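HAD-superfamily hydrolase, subfamily IA, variant 1 (Ehrlichia chaffeensis, PDB 3KZX) probably hydrolyses 2-phosphoglycolate to glycolate and phosphate, as a phosphatase of the haloacid dehalogenase-like superfamily. Local coordinates at residues A[28-33]-A[109-114]; A[163-168]-A[194-199]. All blocks are in the same frame, centred on the assembly; numbering follows the deposited sequence.

Interaction 1: A[28-33]-A[109-114]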
ATOM      1  N   VAL A  28      11.058  -8.048   3.453  1.00  6.30           N
ATOM      2  CA  VAL A  28       9.907  -7.232   3.860  1.00  6.12           C
ATOM      3  C   VAL A  28       9.148  -6.863   2.591  1.00  6.73           C
ATOM      4  O   VAL A  28       9.685  -6.241   1.693  1.00  8.20           O
ATOM      5  CB  VAL A  28      10.298  -5.965   4.634  1.00  6.84           C
ATOM      6  CG1 VAL A  28       9.021  -5.114   5.014  1.00  6.01           C
ATOM      7  CG2 VAL A  28      11.111  -6.339   5.893  1.00  5.91           C
ATOM      8  N   ILE A  29       7.880  -7.241   2.550  1.00  6.54           N
ATOM      9  CA  ILE A  29       6.998  -6.922   1.435  1.00  7.29           C
ATOM     10  C   ILE A  29       6.068  -5.794   1.879  1.00  6.63           C
ATOM     11  O   ILE A  29       5.555  -5.829   2.984  1.00  7.05           O
ATOM     12  CB  ILE A  29       6.181  -8.159   0.976  1.00  7.26           C
ATOM     13  CG1 ILE A  29       7.117  -9.321   0.596  1.00  7.92           C
ATOM     14  CG2 ILE A  29       5.309  -7.803  -0.254  1.00  7.15           C
ATOM     15  CD1 ILE A  29       6.381 -10.592   0.230  1.00  6.97           C
ATOM     16  N   PHE A  30       5.844  -4.809   0.991  1.00  5.39           N
ATOM     17  CA  PHE A  30       4.971  -3.672   1.264  1.00  5.56           C
ATOM     18  C   PHE A  30       3.833  -3.609   0.284  1.00  6.29           C
ATOM     19  O   PHE A  30       4.031  -3.857  -0.888  1.00  6.65           O
ATOM     20  CB  PHE A  30       5.727  -2.348   1.124  1.00  5.30           C
ATOM     21  CG  PHE A  30       6.785  -2.117   2.170  1.00  5.57           C
ATOM     22  CD1 PHE A  30       6.471  -1.443   3.355  1.00  6.57           C
ATOM     23  CD2 PHE A  30       8.089  -2.556   1.989  1.00  6.94           C
ATOM     24  CE1 PHE A  30       7.419  -1.214   4.315  1.00  6.29           C
ATOM     25  CE2 PHE A  30       9.055  -2.326   2.981  1.00  5.42           C
ATOM     26  CZ  PHE A  30       8.719  -1.653   4.120  1.00  4.55           C
ATOM     27  N   ASP A  31       2.658  -3.218   0.745  1.00  6.82           N
ATOM     28  CA  ASP A  31       1.642  -2.762  -0.176  1.00  6.98           C
ATOM     29  C   ASP A  31       1.924  -1.301  -0.490  1.00  7.47           C
ATOM     30  O   ASP A  31       2.699  -0.639   0.231  1.00  7.75           O
ATOM     31  CB  ASP A  31       0.274  -2.912   0.482  1.00  6.60           C
ATOM     32  CG  ASP A  31      -0.888  -2.913  -0.537  1.00  5.95           C
ATOM     33  OD1 ASP A  31      -0.667  -2.721  -1.750  1.00  6.25           O
ATOM     34  OD2 ASP A  31      -2.024  -3.145  -0.091  1.00  6.57           O
ATOM     35  N   TRP A  32       1.311  -0.795  -1.564  1.00  6.92           N
ATOM     36  CA  TRP A  32       1.551   0.543  -2.040  1.00  6.38           C
ATOM     37  C   TRP A  32       0.464   1.503  -1.482  1.00  6.13           C
ATOM     38  O   TRP A  32       0.683   2.214  -0.495  1.00  6.12           O
ATOM     39  CB  TRP A  32       1.632   0.508  -3.587  1.00  6.75           C
ATOM     40  CG  TRP A  32       1.959   1.768  -4.244  1.00  5.12           C
ATOM     41  CD1 TRP A  32       1.133   2.508  -5.044  1.00  8.99           C
ATOM     42  CD2 TRP A  32       3.187   2.505  -4.151  1.00  7.83           C
ATOM     43  NE1 TRP A  32       1.776   3.642  -5.465  1.00  7.59           N
ATOM     44  CE2 TRP A  32       3.040   3.662  -4.935  1.00  8.19           C
ATOM     45  CE3 TRP A  32       4.397   2.294  -3.480  1.00  6.29           C
ATOM     46  CZ2 TRP A  32       4.059   4.606  -5.079  1.00  7.96           C
ATOM     47  CZ3 TRP A  32       5.409   3.241  -3.620  1.00 10.12           C
ATOM     48  CH2 TRP A  32       5.226   4.382  -4.414  1.00  7.92           C
ATOM     49  N   TYR A  33      -0.728   1.466  -2.051  1.00  6.03           N
ATOM     50  CA  TYR A  33      -1.765   2.403  -1.652  1.00  6.40           C
ATOM     51  C   TYR A  33      -2.225   2.125  -0.209  1.00  7.14           C
ATOM     52  O   TYR A  33      -2.532   1.006   0.124  1.00  7.15           O
ATOM     53  CB  TYR A  33      -2.978   2.311  -2.574  1.00  5.86           C
ATOM     54  CG  TYR A  33      -2.828   2.953  -3.947  1.00  4.66           C
ATOM     55  CD1 TYR A  33      -2.124   4.152  -4.126  1.00  4.70           C
ATOM     56  CD2 TYR A  33      -3.434   2.395  -5.036  1.00  7.00           C
ATOM     57  CE1 TYR A  33      -2.004   4.715  -5.375  1.00  8.49           C
ATOM     58  CE2 TYR A  33      -3.348   2.971  -6.304  1.00  9.30           C
ATOM     59  CZ  TYR A  33      -2.626   4.114  -6.474  1.00  9.46           C
ATOM     60  OH  TYR A  33      -2.578   4.677  -7.738  1.00  7.36           O
ATOM     61  N   ILE A 109      10.075   6.448   3.964  1.00  9.39           N
ATOM     62  CA  ILE A 109      11.435   6.487   3.419  1.00  9.30           C
ATOM     63  C   ILE A 109      12.489   6.083   4.449  1.00  8.30           C
ATOM     64  O   ILE A 109      13.427   5.355   4.127  1.00  7.26           O
ATOM     65  CB  ILE A 109      11.828   7.881   2.862  1.00 10.27           C
ATOM     66  CG1 ILE A 109      11.292   8.043   1.450  1.00 14.01           C
ATOM     67  CG2 ILE A 109      13.389   8.008   2.772  1.00 11.36           C
ATOM     68  CD1 ILE A 109      12.356   7.758   0.398  1.00 17.85           C
ATOM     69  N   GLU A 110      12.358   6.566   5.690  1.00  7.16           N
ATOM     70  CA  GLU A 110      13.305   6.163   6.744  1.00  7.45           C
ATOM     71  C   GLU A 110      13.354   4.656   6.944  1.00  7.03           C
ATOM     72  O   GLU A 110      14.441   4.082   7.115  1.00  6.45           O
ATOM     73  CB  GLU A 110      13.012   6.862   8.056  1.00  8.00           C
ATOM     74  CG  GLU A 110      13.377   8.316   7.988  1.00 12.64           C
ATOM     75  CD  GLU A 110      12.602   9.184   8.924  1.00 18.32           C
ATOM     76  OE1 GLU A 110      11.618   9.813   8.474  1.00 18.68           O
ATOM     77  OE2 GLU A 110      13.021   9.261  10.095  1.00 23.80           O
ATOM     78  N   LEU A 111      12.181   4.011   6.891  1.00  6.16           N
ATOM     79  CA  LEU A 111      12.121   2.557   7.003  1.00  5.55           C
ATOM     80  C   LEU A 111      12.726   1.829   5.804  1.00  5.39           C
ATOM     81  O   LEU A 111      13.545   0.887   5.955  1.00  5.18           O
ATOM     82  CB  LEU A 111      10.660   2.115   7.248  1.00  5.60           C
ATOM     83  CG  LEU A 111      10.438   0.626   7.186  1.00  4.67           C
ATOM     84  CD1 LEU A 111      11.274  -0.060   8.268  1.00  6.94           C
ATOM     85  CD2 LEU A 111       8.909   0.296   7.324  1.00  4.69           C
ATOM     86  N   LEU A 112      12.370   2.253   4.590  1.00  5.69           N
ATOM     87  CA  LEU A 112      12.987   1.653   3.421  1.00  6.03           C
ATOM     88  C   LEU A 112      14.490   1.767   3.487  1.00  6.13           C
ATOM     89  O   LEU A 112      15.220   0.798   3.210  1.00  6.34           O
ATOM     90  CB  LEU A 112      12.456   2.289   2.111  1.00  6.55           C
ATOM     91  CG  LEU A 112      10.933   2.191   1.860  1.00  7.39           C
ATOM     92  CD1 LEU A 112      10.542   3.033   0.673  1.00  6.37           C
ATOM     93  CD2 LEU A 112      10.471   0.750   1.629  1.00  4.57           C
ATOM     94  N   ASP A 113      14.974   2.948   3.871  1.00  6.52           N
ATOM     95  CA  ASP A 113      16.393   3.189   3.864  1.00  7.09           C
ATOM     96  C   ASP A 113      17.111   2.376   4.945  1.00  6.40           C
ATOM     97  O   ASP A 113      18.191   1.863   4.713  1.00  5.95           O
ATOM     98  CB  ASP A 113      16.701   4.684   3.978  1.00  7.30           C
ATOM     99  CG  ASP A 113      18.002   5.037   3.308  1.00 10.37           C
ATOM    100  OD1 ASP A 113      18.110   4.916   2.057  1.00 11.23           O
ATOM    101  OD2 ASP A 113      18.933   5.363   4.057  1.00 10.60           O
ATOM    102  N   THR A 114      16.496   2.238   6.106  1.00  6.47           N
ATOM    103  CA  THR A 114      17.008   1.370   7.156  1.00  6.93           C
ATOM    104  C   THR A 114      17.094  -0.087   6.682  1.00  6.80           C
ATOM    105  O   THR A 114      18.095  -0.761   6.881  1.00  5.67           O
ATOM    106  CB  THR A 114      16.131   1.487   8.420  1.00  8.42           C
ATOM    107  OG1 THR A 114      16.407   2.751   9.014  1.00 11.27           O
ATOM    108  CG2 THR A 114      16.489   0.444   9.445  1.00  9.33           C
TER
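Leu111 and Leu112 of helix 108-117 rest on the ring of Phe30, joining this helix to the central parallel sheet of the Rossmann-like HAD fold through strand 27-30. Leu111 comes first along the helix. With CG anti to the backbone N (chi1 172°), the branch end is set down beside the ring, and CD2 meets its edge near the ring plane, 3.7 Å from Phe30 CE1. Beyond the strand contact, Leu111 also packs against Phe218 and Arg222 of helix 218-229. Leu112 approaches differently: although its CB does not point at the strand, CD2 swings in over a ring face. The geometry is that of a CH-pi contact, with CD2 4.1 Å from the Phe30 ring centroid and 28° off the ring normal. Thus the two leucines hold the ring by edge and by face, while Met122 of strand 121-126 touches both Phe30 and Leu112. The next turn of the helix is anchored by polar pairs: Asp113 OD1 is hydrogen-bonded with Tyr145 OH, and Thr114 OG1 with Arg222 NE. All three touching residues are buried, and no hydrogen bond crosses the contact. Phe30 directly precedes Asp31, at the end of the strand where this superfamily usually places its nucleophilic aspartate. The shortest approach across the pairing is Leu112 CD2 to Phe30 CE2, 3.6 Å.

Interaction 2: A[163-168]-A[194-199]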
ATOM      1  N   GLU A 163      -0.794 -15.949  -4.673  1.00  6.64           N
ATOM      2  CA  GLU A 163       0.051 -15.992  -5.864  1.00  7.35           C
ATOM      3  C   GLU A 163       0.943 -14.756  -6.092  1.00  6.90           C
ATOM      4  O   GLU A 163       2.126 -14.917  -6.413  1.00  7.03           O
ATOM      5  CB  GLU A 163      -0.792 -16.269  -7.133  1.00  7.67           C
ATOM      6  CG  GLU A 163       0.046 -16.390  -8.434  1.00 11.39           C
ATOM      7  CD  GLU A 163      -0.799 -16.551  -9.740  1.00 14.00           C
ATOM      8  OE1 GLU A 163      -2.026 -16.653  -9.711  1.00 18.74           O
ATOM      9  OE2 GLU A 163      -0.191 -16.530 -10.799  1.00 18.21           O
ATOM     10  N   PRO A 164       0.404 -13.524  -5.937  1.00  6.94           N
ATOM     11  CA  PRO A 164       1.264 -12.349  -6.120  1.00  6.94           C
ATOM     12  C   PRO A 164       2.401 -12.237  -5.106  1.00  6.99           C
ATOM     13  O   PRO A 164       3.496 -11.739  -5.456  1.00  7.22           O
ATOM     14  CB  PRO A 164       0.301 -11.161  -5.940  1.00  7.99           C
ATOM     15  CG  PRO A 164      -1.031 -11.681  -6.102  1.00  7.57           C
ATOM     16  CD  PRO A 164      -1.009 -13.136  -5.776  1.00  7.93           C
ATOM     17  N   VAL A 165       2.153 -12.684  -3.873  1.00  6.17           N
ATOM     18  CA  VAL A 165       3.177 -12.712  -2.842  1.00  6.52           C
ATOM     19  C   VAL A 165       4.234 -13.743  -3.197  1.00  6.84           C
ATOM     20  O   VAL A 165       5.424 -13.471  -3.081  1.00  7.31           O
ATOM     21  CB  VAL A 165       2.592 -13.016  -1.440  1.00  6.86           C
ATOM     22  CG1 VAL A 165       3.709 -13.304  -0.442  1.00  5.97           C
ATOM     23  CG2 VAL A 165       1.682 -11.827  -0.981  1.00  8.04           C
ATOM     24  N   LEU A 166       3.795 -14.933  -3.591  1.00  5.91           N
ATOM     25  CA  LEU A 166       4.703 -15.988  -3.935  1.00  6.93           C
ATOM     26  C   LEU A 166       5.536 -15.599  -5.168  1.00  7.15           C
ATOM     27  O   LEU A 166       6.689 -15.999  -5.276  1.00  6.52           O
ATOM     28  CB  LEU A 166       3.965 -17.317  -4.140  1.00  6.29           C
ATOM     29  CG  LEU A 166       3.298 -17.921  -2.884  1.00  7.44           C
ATOM     30  CD1 LEU A 166       2.517 -19.216  -3.188  1.00  8.44           C
ATOM     31  CD2 LEU A 166       4.370 -18.122  -1.839  1.00  6.71           C
ATOM     32  N   ALA A 167       4.954 -14.814  -6.078  1.00  7.68           N
ATOM     33  CA  ALA A 167       5.658 -14.333  -7.238  1.00  7.85           C
ATOM     34  C   ALA A 167       6.799 -13.407  -6.858  1.00  8.98           C
ATOM     35  O   ALA A 167       7.908 -13.570  -7.381  1.00  8.38           O
ATOM     36  CB  ALA A 167       4.715 -13.656  -8.229  1.00  8.08           C
ATOM     37  N   ALA A 168       6.536 -12.441  -5.972  1.00  8.09           N
ATOM     38  CA  ALA A 168       7.603 -11.551  -5.484  1.00  9.10           C
ATOM     39  C   ALA A 168       8.734 -12.353  -4.847  1.00  8.90           C
ATOM     40  O   ALA A 168       9.936 -12.083  -5.086  1.00  9.39           O
ATOM     41  CB  ALA A 168       7.030 -10.522  -4.473  1.00  7.11           C
ATOM     42  N   ILE A 194      -0.989 -14.731   4.915  1.00  8.83           N
ATOM     43  CA  ILE A 194      -1.264 -15.999   5.623  1.00  8.70           C
ATOM     44  C   ILE A 194      -1.328 -17.177   4.661  1.00  9.02           C
ATOM     45  O   ILE A 194      -0.680 -18.207   4.911  1.00  8.19           O
ATOM     46  CB  ILE A 194      -2.550 -15.897   6.454  1.00  9.26           C
ATOM     47  CG1 ILE A 194      -2.387 -14.901   7.601  1.00  8.62           C
ATOM     48  CG2 ILE A 194      -2.984 -17.260   7.053  1.00  9.15           C
ATOM     49  CD1 ILE A 194      -3.687 -14.702   8.387  1.00 12.86           C
ATOM     50  N   GLU A 195      -2.035 -17.016   3.530  1.00  8.84           N
ATOM     51  CA  GLU A 195      -2.193 -18.081   2.518  0.50  8.99           C
ATOM     52  C   GLU A 195      -0.830 -18.404   1.882  1.00  8.80           C
ATOM     53  O   GLU A 195      -0.584 -19.524   1.432  1.00  7.31           O
ATOM     54  CB  GLU A 195      -3.216 -17.679   1.422  0.50  9.61           C
ATOM     55  CG  GLU A 195      -4.755 -17.708   1.850  0.50 10.92           C
ATOM     56  CD  GLU A 195      -5.754 -17.647   0.666  0.50 11.90           C
ATOM     57  OE1 GLU A 195      -6.733 -16.832   0.702  0.50 13.96           O
ATOM     58  OE2 GLU A 195      -5.573 -18.414  -0.302  0.50 10.60           O
ATOM     59  N   ALA A 196       0.054 -17.409   1.841  1.00  7.59           N
ATOM     60  CA  ALA A 196       1.411 -17.583   1.314  1.00  7.38           C
ATOM     61  C   ALA A 196       2.427 -18.139   2.312  1.00  8.87           C
ATOM     62  O   ALA A 196       3.553 -18.385   1.930  1.00  8.36           O
ATOM     63  CB  ALA A 196       1.951 -16.262   0.758  1.00  8.39           C
ATOM     64  N   GLY A 197       2.038 -18.296   3.567  1.00  8.51           N
ATOM     65  CA  GLY A 197       2.940 -18.833   4.598  1.00  9.52           C
ATOM     66  C   GLY A 197       3.859 -17.791   5.222  1.00  9.28           C
ATOM     67  O   GLY A 197       4.898 -18.155   5.821  1.00 10.34           O
ATOM     68  N   CYS A 198       3.484 -16.521   5.079  1.00  8.76           N
ATOM     69  CA  CYS A 198       4.287 -15.381   5.502  1.00  9.23           C
ATOM     70  C   CYS A 198       3.630 -14.671   6.702  1.00  8.54           C
ATOM     71  O   CYS A 198       2.536 -15.030   7.109  1.00  8.59           O
ATOM     72  CB  CYS A 198       4.475 -14.414   4.333  1.00  9.17           C
ATOM     73  SG  CYS A 198       5.369 -15.106   2.930  1.00 10.60           S
ATOM     74  N   LEU A 199       4.333 -13.725   7.303  1.00  6.89           N
ATOM     75  CA  LEU A 199       3.851 -13.055   8.492  1.00  7.89           C
ATOM     76  C   LEU A 199       3.217 -11.735   8.085  1.00  7.28           C
ATOM     77  O   LEU A 199       3.919 -10.794   7.664  1.00  6.31           O
ATOM     78  CB  LEU A 199       4.986 -12.743   9.485  1.00  7.33           C
ATOM     79  CG  LEU A 199       4.535 -12.281  10.861  1.00  9.48           C
ATOM     80  CD1 LEU A 199       3.902 -13.450  11.628  1.00  6.72           C
ATOM     81  CD2 LEU A 199       5.737 -11.652  11.650  1.00  9.42           C
TER
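Ala196 packs its CB against Val165 and Leu166, and these three residues account for most of the 145 Å² buried here. Backbones are nearest at Leu166 and Ala196, whose CA atoms are 6.4 Å apart, a spacing consistent with the small alanine side chain at this point. Val165 CG1 makes the closest touch, 3.6 Å from Ala196 CB. This branch is anti to the backbone N (chi1 169°), and the same methyl also touches Cys198, with CG1 4.2 Å from Cys198 SG. Leu166 approaches from beside Val165: its CB does not aim at the other segment, but CD2 comes to 4.0 Å from Ala196 CB and lies close to the Ala196 carbonyl oxygen as well. The interface is apolar, with no hydrogen bond across it. Val165 also touches Phe182, and Cys198 touches Val180, so both sides of the contact lean on strand 180-184. Gly197 N donates to Ile194 O at 3.0 Å, one of two bonds back into the last turn that, with the positive phi of 84°, define a Schellman motif. It closes helix 187-195 and turns the chain into strand 199-203, completing a beta-alpha-beta crossover between neighbouring parallel strands, as is typical of the Rossmann-like HAD fold.

Both segments of interaction 1 come before those of interaction 2 in the sequence, and the centres of the two contacts are about 17 Å apart. They share the parallel sheet, but from opposite faces. Residues 28-30 alternate, so that Phe30 faces helix 108-117 while Ile29 points to the other side, where its CD1 lies 3.9 Å from Val165 CG1. That packing directly connects the two contacts through strand 27-30. Strand 180-184, next to it in the sheet, is touched by residues of both interactions. Together they document the three-layer alpha/beta/alpha arrangement of the HAD core, with helices 108-117 and 163-172 on its two sides.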